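Local coordinates for uncharacterized protein (Leptotrichia buccalis, PDB 3T8K) that is of unknown function but folds as a stack of ankyrin-type helical hairpins, an architecture that commonly serves protein-protein recognition, at residues 77-90 with 118-132. Numbering follows the deposited sequence. Where two conformers were deposited one is given.
Sequences TLFFPLFQGGGNDI and VFKNIFNYFVDENEM
Two torsions bring Tyr125 OH and Asn121 ND2 onto the backbone O of Phe83: Tyr125 sets CG anti to its carbonyl carbon, beside the backbone N (chi1 -74°), and Asn121 carries CG trans to its backbone N (chi1 -164°). In this ankyrin-type array of helical hairpins, helix 79-85 and the loop after it lie against the short 3-10 segment around 120-124 and the chain that follows. Phe83 O takes both donors, Tyr125 OH at 2.6 Å and Asn121 ND2 at 3.1 Å, the second almost straight (172°) and within the Asn121 amide plane. Asn124 ND2 donates to Asn121 OD1 and helps fix which way that amide faces. The Tyr125 ring is sandwiched, Ile122 CA over one face and Gly87 CA over the other, the latter a CH-pi contact 3.5 Å from the centroid. The Phe83 ring receives Phe119 CB over a face, while Ile122 CG2 closes to 3.4 Å from Phe83 CD1; beyond the two segments, Cys97 of helix 90-102 and Leu135 of helix 129-140 also touch the Phe83 side chain. The two methyls of Val118 pack on Phe79 and Phe80, CG1 against Phe79 CB and CG2 against Phe80 N and CB. Farther along, in the conformer given, Ile90 CD1 lies 3.5 Å from SE of selenomethionine Met132. A water bridges the segments near Gln84, donating to Gln84 OE1 and Val118 O and accepting from Asn121 N at 2.9 Å.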
ATOM      1  N   THR A  77      -5.666  -6.431 -12.242  1.00 20.98           N
ATOM      2  CA  THR A  77      -6.552  -7.447 -11.671  1.00 22.92           C
ATOM      3  C   THR A  77      -6.588  -7.397 -10.149  1.00 22.53           C
ATOM      4  O   THR A  77      -5.807  -6.677  -9.521  1.00 22.16           O
ATOM      5  CB  THR A  77      -6.103  -8.858 -12.053  1.00 24.49           C
ATOM      6  OG1 THR A  77      -4.825  -9.108 -11.460  1.00 24.32           O
ATOM      7  CG2 THR A  77      -6.000  -9.003 -13.557  1.00 26.11           C
ATOM      8  N   LEU A  78      -7.491  -8.179  -9.561  1.00 20.50           N
ATOM      9  CA  LEU A  78      -7.616  -8.244  -8.112  1.00 22.03           C
ATOM     10  C   LEU A  78      -6.340  -8.761  -7.464  1.00 19.44           C
ATOM     11  O   LEU A  78      -6.103  -8.528  -6.282  1.00 20.39           O
ATOM     12  CB  LEU A  78      -8.791  -9.141  -7.717  1.00 21.81           C
ATOM     13  CG  LEU A  78     -10.155  -8.593  -8.155  1.00 23.15           C
ATOM     14  CD1 LEU A  78     -11.239  -9.489  -7.621  1.00 23.45           C
ATOM     15  CD2 LEU A  78     -10.339  -7.171  -7.661  1.00 24.20           C
ATOM     16  N   PHE A  79      -5.512  -9.460  -8.232  1.00 21.34           N
ATOM     17  CA  PHE A  79      -4.304 -10.033  -7.644  1.00 19.03           C
ATOM     18  C   PHE A  79      -3.356  -8.981  -7.061  1.00 18.84           C
ATOM     19  O   PHE A  79      -2.620  -9.266  -6.117  1.00 21.20           O
ATOM     20  CB  PHE A  79      -3.566 -10.915  -8.653  1.00 20.08           C
ATOM     21  CG  PHE A  79      -4.268 -12.200  -8.960  1.00 19.74           C
ATOM     22  CD1 PHE A  79      -4.349 -13.206  -8.004  1.00 18.92           C
ATOM     23  CD2 PHE A  79      -4.840 -12.411 -10.204  1.00 19.28           C
ATOM     24  CE1 PHE A  79      -4.987 -14.405  -8.280  1.00 19.96           C
ATOM     25  CE2 PHE A  79      -5.484 -13.605 -10.493  1.00 24.71           C
ATOM     26  CZ  PHE A  79      -5.560 -14.608  -9.525  1.00 23.27           C
ATOM     27  N   PHE A  80      -3.366  -7.768  -7.617  1.00 21.68           N
ATOM     28  CA  PHE A  80      -2.392  -6.771  -7.184  1.00 20.83           C
ATOM     29  C   PHE A  80      -2.618  -6.320  -5.745  1.00 23.67           C
ATOM     30  O   PHE A  80      -1.717  -6.431  -4.920  1.00 21.69           O
ATOM     31  CB  PHE A  80      -2.335  -5.571  -8.129  1.00 21.11           C
ATOM     32  CG  PHE A  80      -1.166  -4.641  -7.857  1.00 21.60           C
ATOM     33  CD1 PHE A  80       0.136  -5.031  -8.153  1.00 26.17           C
ATOM     34  CD2 PHE A  80      -1.378  -3.374  -7.314  1.00 24.53           C
ATOM     35  CE1 PHE A  80       1.208  -4.179  -7.910  1.00 26.07           C
ATOM     36  CE2 PHE A  80      -0.314  -2.518  -7.071  1.00 28.18           C
ATOM     37  CZ  PHE A  80       0.981  -2.920  -7.366  1.00 26.30           C
ATOM     38  N   PRO A  81      -3.828  -5.822  -5.429  1.00 22.32           N
ATOM     39  CA  PRO A  81      -4.026  -5.430  -4.032  1.00 18.83           C
ATOM     40  C   PRO A  81      -3.961  -6.631  -3.103  1.00 17.36           C
ATOM     41  O   PRO A  81      -3.554  -6.472  -1.953  1.00 21.30           O
ATOM     42  CB  PRO A  81      -5.429  -4.790  -4.028  1.00 19.54           C
ATOM     43  CG  PRO A  81      -6.077  -5.258  -5.296  1.00 21.11           C
ATOM     44  CD  PRO A  81      -4.960  -5.423  -6.283  1.00 23.35           C
ATOM     45  N   LEU A  82      -4.353  -7.808  -3.588  1.00 17.13           N
ATOM     46  CA  LEU A  82      -4.236  -9.036  -2.800  1.00 22.46           C
ATOM     47  C   LEU A  82      -2.798  -9.238  -2.337  1.00 22.35           C
ATOM     48  O   LEU A  82      -2.530  -9.425  -1.148  1.00 21.63           O
ATOM     49  CB  LEU A  82      -4.654 -10.248  -3.628  1.00 23.63           C
ATOM     50  CG  LEU A  82      -4.407 -11.605  -2.960  1.00 21.20           C
ATOM     51  CD1 LEU A  82      -5.265 -11.757  -1.716  1.00 21.65           C
ATOM     52  CD2 LEU A  82      -4.716 -12.720  -3.935  1.00 21.42           C
ATOM     53  N   PHE A  83      -1.875  -9.199  -3.288  1.00 21.86           N
ATOM     54  CA  PHE A  83      -0.466  -9.453  -2.977  1.00 18.10           C
ATOM     55  C   PHE A  83       0.245  -8.272  -2.304  1.00 21.92           C
ATOM     56  O   PHE A  83       1.125  -8.473  -1.458  1.00 23.53           O
ATOM     57  CB  PHE A  83       0.277  -9.937  -4.227  1.00 17.68           C
ATOM     58  CG  PHE A  83      -0.189 -11.279  -4.709  1.00 20.88           C
ATOM     59  CD1 PHE A  83      -0.328 -12.331  -3.812  1.00 18.88           C
ATOM     60  CD2 PHE A  83      -0.515 -11.485  -6.048  1.00 17.69           C
ATOM     61  CE1 PHE A  83      -0.773 -13.583  -4.242  1.00 17.81           C
ATOM     62  CE2 PHE A  83      -0.958 -12.722  -6.490  1.00 18.56           C
ATOM     63  CZ  PHE A  83      -1.088 -13.775  -5.585  1.00 20.04           C
ATOM     64  N   GLN A  84      -0.132  -7.049  -2.665  1.00 25.01           N
ATOM     65  CA  GLN A  84       0.415  -5.870  -1.992  1.00 21.74           C
ATOM     66  C   GLN A  84       0.098  -5.864  -0.497  1.00 26.16           C
ATOM     67  O   GLN A  84       0.949  -5.520   0.318  1.00 27.09           O
ATOM     68  CB  GLN A  84      -0.106  -4.585  -2.636  1.00 26.33           C
ATOM     69  CG  GLN A  84       0.472  -4.324  -4.000  1.00 21.31           C
ATOM     70  CD  GLN A  84       1.990  -4.293  -3.981  1.00 23.73           C
ATOM     71  OE1 GLN A  84       2.634  -5.158  -4.562  1.00 26.07           O
ATOM     72  NE2 GLN A  84       2.567  -3.290  -3.312  1.00 23.43           N
ATOM     73  N   GLY A  85      -1.128  -6.245  -0.140  1.00 24.68           N
ATOM     74  CA  GLY A  85      -1.559  -6.176   1.246  1.00 29.58           C
ATOM     75  C   GLY A  85      -1.636  -7.485   2.017  1.00 25.53           C
ATOM     76  O   GLY A  85      -1.984  -7.479   3.194  1.00 28.63           O
ATOM     77  N   GLY A  86      -1.287  -8.602   1.382  1.00 26.18           N
ATOM     78  CA  GLY A  86      -1.562  -9.913   1.957  1.00 26.36           C
ATOM     79  C   GLY A  86      -0.464 -10.576   2.776  1.00 27.13           C
ATOM     80  O   GLY A  86      -0.586 -11.748   3.147  1.00 30.11           O
ATOM     81  N   GLY A  87       0.593  -9.829   3.085  1.00 26.14           N
ATOM     82  CA  GLY A  87       1.768 -10.388   3.733  1.00 25.13           C
ATOM     83  C   GLY A  87       1.613 -10.870   5.170  1.00 30.12           C
ATOM     84  O   GLY A  87       2.365 -11.739   5.612  1.00 32.02           O
ATOM     85  N   ASN A  88       0.651 -10.312   5.903  1.00 29.99           N
ATOM     86  CA  ASN A  88       0.483 -10.663   7.313  1.00 34.91           C
ATOM     87  C   ASN A  88      -0.468 -11.840   7.554  1.00 36.40           C
ATOM     88  O   ASN A  88      -0.598 -12.323   8.682  1.00 39.35           O
ATOM     89  CB  ASN A  88       0.024  -9.446   8.116  1.00 42.38           C
ATOM     90  CG  ASN A  88       0.970  -8.273   7.976  1.00 48.26           C
ATOM     91  OD1 ASN A  88       0.585  -7.208   7.492  1.00 55.54           O
ATOM     92  ND2 ASN A  88       2.217  -8.463   8.395  1.00 51.15           N
ATOM     93  N   ASP A  89      -1.119 -12.300   6.492  1.00 31.34           N
ATOM     94  CA  ASP A  89      -2.023 -13.440   6.580  1.00 32.40           C
ATOM     95  C   ASP A  89      -1.796 -14.379   5.398  1.00 29.52           C
ATOM     96  O   ASP A  89      -2.588 -14.398   4.457  1.00 26.07           O
ATOM     97  CB  ASP A  89      -3.476 -12.951   6.598  1.00 32.59           C
ATOM     98  CG  ASP A  89      -4.474 -14.080   6.791  1.00 36.16           C
ATOM     99  OD1 ASP A  89      -4.045 -15.216   7.074  1.00 31.49           O
ATOM    100  OD2 ASP A  89      -5.692 -13.833   6.673  1.00 36.20           O
ATOM    101  N   ILE A  90      -0.714 -15.152   5.443  1.00 25.92           N
ATOM    102  CA  ILE A  90      -0.363 -16.018   4.322  0.55 24.80           C
ATOM    103  C   ILE A  90      -1.433 -17.073   4.053  1.00 26.15           C
ATOM    104  O   ILE A  90      -1.768 -17.339   2.899  1.00 27.80           O
ATOM    105  CB  ILE A  90       1.036 -16.680   4.487  0.55 31.53           C
ATOM    106  CG1 ILE A  90       1.394 -17.472   3.230  0.55 35.05           C
ATOM    107  CG2 ILE A  90       1.100 -17.574   5.718  0.55 26.77           C
ATOM    108  CD1 ILE A  90       1.477 -16.620   1.991  0.55 36.02           C
ATOM    109  N   VAL A 118       2.347  -9.462 -11.203  1.00 20.27           N
ATOM    110  CA  VAL A 118       1.360  -8.922 -10.268  1.00 19.58           C
ATOM    111  C   VAL A 118       1.620  -9.408  -8.845  1.00 23.97           C
ATOM    112  O   VAL A 118       1.174  -8.782  -7.877  1.00 21.01           O
ATOM    113  CB  VAL A 118      -0.079  -9.260 -10.718  1.00 22.84           C
ATOM    114  CG1 VAL A 118      -0.384 -10.730 -10.472  1.00 24.34           C
ATOM    115  CG2 VAL A 118      -1.083  -8.356 -10.021  1.00 22.01           C
ATOM    116  N   PHE A 119       2.367 -10.508  -8.735  1.00 19.99           N
ATOM    117  CA  PHE A 119       2.721 -11.109  -7.446  1.00 24.30           C
ATOM    118  C   PHE A 119       4.101 -10.694  -6.945  1.00 24.51           C
ATOM    119  O   PHE A 119       4.630 -11.289  -6.010  1.00 21.67           O
ATOM    120  CB  PHE A 119       2.654 -12.643  -7.518  1.00 22.63           C
ATOM    121  CG  PHE A 119       3.266 -13.214  -8.758  1.00 21.84           C
ATOM    122  CD1 PHE A 119       4.612 -13.541  -8.801  1.00 25.48           C
ATOM    123  CD2 PHE A 119       2.494 -13.401  -9.895  1.00 26.91           C
ATOM    124  CE1 PHE A 119       5.173 -14.055  -9.957  1.00 23.44           C
ATOM    125  CE2 PHE A 119       3.044 -13.907 -11.049  1.00 27.39           C
ATOM    126  CZ  PHE A 119       4.389 -14.237 -11.081  1.00 21.73           C
ATOM    127  N   LYS A 120       4.681  -9.655  -7.534  1.00 18.75           N
ATOM    128  CA  LYS A 120       6.063  -9.312  -7.180  1.00 23.68           C
ATOM    129  C   LYS A 120       6.261  -9.109  -5.675  1.00 23.34           C
ATOM    130  O   LYS A 120       7.308  -9.466  -5.126  1.00 24.61           O
ATOM    131  CB  LYS A 120       6.534  -8.078  -7.936  1.00 20.95           C
ATOM    132  CG  LYS A 120       7.902  -7.596  -7.484  1.00 24.62           C
ATOM    133  CD  LYS A 120       8.517  -6.647  -8.505  1.00 28.78           C
ATOM    134  CE  LYS A 120       9.871  -6.152  -8.041  1.00 28.99           C
ATOM    135  NZ  LYS A 120      10.610  -5.481  -9.143  1.00 29.62           N
ATOM    136  N   ASN A 121       5.265  -8.538  -5.004  1.00 21.09           N
ATOM    137  CA  ASN A 121       5.417  -8.237  -3.579  1.00 23.39           C
ATOM    138  C   ASN A 121       5.571  -9.481  -2.700  1.00 20.07           C
ATOM    139  O   ASN A 121       6.099  -9.396  -1.591  1.00 26.07           O
ATOM    140  CB  ASN A 121       4.248  -7.385  -3.067  1.00 20.90           C
ATOM    141  CG  ASN A 121       4.546  -6.723  -1.725  1.00 25.10           C
ATOM    142  OD1 ASN A 121       5.622  -6.159  -1.516  1.00 25.07           O
ATOM    143  ND2 ASN A 121       3.587  -6.791  -0.808  1.00 23.71           N
ATOM    144  N   ILE A 122       5.120 -10.643  -3.169  1.00 22.90           N
ATOM    145  CA  ILE A 122       5.176 -11.810  -2.286  1.00 22.72           C
ATOM    146  C   ILE A 122       6.616 -12.155  -1.954  1.00 28.10           C
ATOM    147  O   ILE A 122       6.901 -12.791  -0.937  1.00 25.79           O
ATOM    148  CB  ILE A 122       4.421 -13.034  -2.848  1.00 22.81           C
ATOM    149  CG1 ILE A 122       5.200 -13.696  -3.990  1.00 22.11           C
ATOM    150  CG2 ILE A 122       3.007 -12.635  -3.263  1.00 18.74           C
ATOM    151  CD1 ILE A 122       4.564 -14.977  -4.485  1.00 24.87           C
ATOM    152  N   PHE A 123       7.527 -11.705  -2.801  1.00 22.67           N
ATOM    153  CA  PHE A 123       8.942 -11.992  -2.589  1.00 28.83           C
ATOM    154  C   PHE A 123       9.527 -11.053  -1.543  1.00 33.76           C
ATOM    155  O   PHE A 123      10.684 -11.191  -1.145  1.00 32.48           O
ATOM    156  CB  PHE A 123       9.698 -11.942  -3.915  1.00 23.99           C
ATOM    157  CG  PHE A 123       9.096 -12.824  -4.967  1.00 24.59           C
ATOM    158  CD1 PHE A 123       9.031 -14.200  -4.781  1.00 25.41           C
ATOM    159  CD2 PHE A 123       8.563 -12.284  -6.125  1.00 25.98           C
ATOM    160  CE1 PHE A 123       8.453 -15.014  -5.738  1.00 25.74           C
ATOM    161  CE2 PHE A 123       7.976 -13.092  -7.084  1.00 26.19           C
ATOM    162  CZ  PHE A 123       7.932 -14.459  -6.896  1.00 28.72           C
ATOM    163  N   ASN A 124       8.703 -10.116  -1.080  1.00 29.83           N
ATOM    164  CA  ASN A 124       9.085  -9.212  -0.001  1.00 34.48           C
ATOM    165  C   ASN A 124       8.568  -9.681   1.347  1.00 37.74           C
ATOM    166  O   ASN A 124       8.896  -9.105   2.384  1.00 37.49           O
ATOM    167  CB  ASN A 124       8.542  -7.809  -0.262  1.00 35.84           C
ATOM    168  CG  ASN A 124       9.326  -7.074  -1.310  1.00 33.41           C
ATOM    169  OD1 ASN A 124      10.552  -7.169  -1.359  1.00 36.27           O
ATOM    170  ND2 ASN A 124       8.628  -6.337  -2.160  1.00 25.79           N
ATOM    171  N   TYR A 125       7.730 -10.708   1.327  1.00 35.66           N
ATOM    172  CA  TYR A 125       7.075 -11.160   2.544  1.00 32.38           C
ATOM    173  C   TYR A 125       8.086 -11.617   3.585  1.00 33.53           C
ATOM    174  O   TYR A 125       9.034 -12.345   3.279  1.00 35.05           O
ATOM    175  CB  TYR A 125       6.103 -12.302   2.249  1.00 26.47           C
ATOM    176  CG  TYR A 125       4.811 -11.890   1.562  1.00 26.49           C
ATOM    177  CD1 TYR A 125       4.531 -10.555   1.268  1.00 27.28           C
ATOM    178  CD2 TYR A 125       3.873 -12.846   1.210  1.00 27.51           C
ATOM    179  CE1 TYR A 125       3.330 -10.192   0.631  1.00 23.47           C
ATOM    180  CE2 TYR A 125       2.696 -12.502   0.578  1.00 25.58           C
ATOM    181  CZ  TYR A 125       2.424 -11.177   0.295  1.00 23.89           C
ATOM    182  OH  TYR A 125       1.238 -10.867  -0.329  1.00 25.91           O
ATOM    183  N   PHE A 126       7.872 -11.179   4.818  1.00 34.91           N
ATOM    184  CA  PHE A 126       8.660 -11.661   5.935  1.00 42.91           C
ATOM    185  C   PHE A 126       7.980 -12.882   6.533  1.00 49.91           C
ATOM    186  O   PHE A 126       7.454 -12.833   7.641  1.00 58.68           O
ATOM    187  CB  PHE A 126       8.829 -10.577   7.002  1.00 48.93           C
ATOM    188  CG  PHE A 126       9.778 -10.965   8.103  1.00 56.48           C
ATOM    189  CD1 PHE A 126      11.146 -10.890   7.910  1.00 58.78           C
ATOM    190  CD2 PHE A 126       9.302 -11.413   9.328  1.00 60.93           C
ATOM    191  CE1 PHE A 126      12.027 -11.253   8.914  1.00 61.89           C
ATOM    192  CE2 PHE A 126      10.177 -11.776  10.339  1.00 61.92           C
ATOM    193  CZ  PHE A 126      11.544 -11.693  10.130  1.00 63.24           C
ATOM    194  N   VAL A 127       7.964 -13.971   5.776  1.00 52.73           N
ATOM    195  CA  VAL A 127       7.504 -15.249   6.299  1.00 50.65           C
ATOM    196  C   VAL A 127       8.380 -16.355   5.732  1.00 47.29           C
ATOM    197  O   VAL A 127       8.874 -16.253   4.605  1.00 44.24           O
ATOM    198  CB  VAL A 127       6.037 -15.534   5.943  1.00 48.38           C
ATOM    199  CG1 VAL A 127       5.146 -14.394   6.399  1.00 48.98           C
ATOM    200  CG2 VAL A 127       5.897 -15.756   4.462  1.00 42.67           C
ATOM    201  N   ASP A 128       8.581 -17.405   6.520  1.00 43.79           N
ATOM    202  CA  ASP A 128       9.398 -18.524   6.076  1.00 43.90           C
ATOM    203  C   ASP A 128       8.832 -19.114   4.786  1.00 43.10           C
ATOM    204  O   ASP A 128       7.623 -19.321   4.657  1.00 41.32           O
ATOM    205  CB  ASP A 128       9.486 -19.595   7.162  1.00 49.00           C
ATOM    206  CG  ASP A 128      10.611 -20.570   6.915  1.00 60.44           C
ATOM    207  OD1 ASP A 128      11.740 -20.294   7.378  1.00 63.12           O
ATOM    208  OD2 ASP A 128      10.373 -21.603   6.250  1.00 64.63           O
ATOM    209  N   GLU A 129       9.710 -19.374   3.828  1.00 44.12           N
ATOM    210  CA  GLU A 129       9.284 -19.873   2.528  1.00 38.84           C
ATOM    211  C   GLU A 129       8.525 -21.193   2.602  1.00 39.51           C
ATOM    212  O   GLU A 129       7.689 -21.480   1.746  1.00 41.20           O
ATOM    213  CB  GLU A 129      10.483 -20.011   1.599  1.00 41.90           C
ATOM    214  CG  GLU A 129      10.851 -18.727   0.898  1.00 38.16           C
ATOM    215  CD  GLU A 129      11.768 -18.980  -0.273  1.00 36.13           C
ATOM    216  OE1 GLU A 129      12.874 -19.519  -0.061  1.00 34.38           O
ATOM    217  OE2 GLU A 129      11.371 -18.663  -1.409  1.00 33.95           O
ATOM    218  N   ASN A 130       8.826 -22.007   3.610  1.00 36.55           N
ATOM    219  CA  ASN A 130       8.059 -23.226   3.825  1.00 37.39           C
ATOM    220  C   ASN A 130       6.567 -22.889   3.841  1.00 36.19           C
ATOM    221  O   ASN A 130       5.738 -23.631   3.311  1.00 35.00           O
ATOM    222  CB  ASN A 130       8.463 -23.900   5.138  1.00 45.43           C
ATOM    223  CG  ASN A 130       7.948 -25.324   5.242  1.00 60.82           C
ATOM    224  OD1 ASN A 130       8.149 -26.134   4.335  1.00 61.79           O
ATOM    225  ND2 ASN A 130       7.266 -25.632   6.344  1.00 67.52           N
ATOM    226  N   GLU A 131       6.237 -21.757   4.451  1.00 35.54           N
ATOM    227  CA  GLU A 131       4.851 -21.295   4.501  1.00 35.31           C
ATOM    228  C   GLU A 131       4.351 -20.795   3.147  1.00 36.44           C
ATOM    229  O   GLU A 131       3.141 -20.776   2.898  1.00 34.26           O
ATOM    230  CB  GLU A 131       4.689 -20.209   5.564  1.00 42.88           C
ATOM    231  CG  GLU A 131       4.834 -20.716   6.988  1.00 56.71           C
ATOM    232  CD  GLU A 131       4.833 -19.595   8.010  1.00 65.06           C
ATOM    233  OE1 GLU A 131       3.889 -18.772   8.001  1.00 67.30           O
ATOM    234  OE2 GLU A 131       5.782 -19.536   8.822  1.00 70.15           O
HETATM  235  N   MSE A 132       5.276 -20.399   2.274  1.00 33.23           N
HETATM  236  CA  MSE A 132       4.916 -19.824   0.974  1.00 31.50           C
HETATM  237  C   MSE A 132       4.643 -20.903  -0.078  1.00 30.28           C
HETATM  238  O   MSE A 132       4.123 -20.618  -1.147  1.00 28.25           O
HETATM  239  CB  MSE A 132       6.040 -18.908   0.454  1.00 31.22           C
HETATM  240  CG  MSE A 132       6.398 -17.723   1.350  1.00 32.21           C
HETATM  241 SE   MSE A 132       4.910 -16.492   1.469  0.70 39.45          SE
HETATM  242  CE  MSE A 132       4.836 -15.979  -0.403  1.00 35.14           C
TER
HETATM  243  O   HOH W   1       2.603  -7.629  -5.759  1.00 20.72           O
HETATM  244  O   HOH W   2       5.207  -9.729   5.341  1.00 54.64           O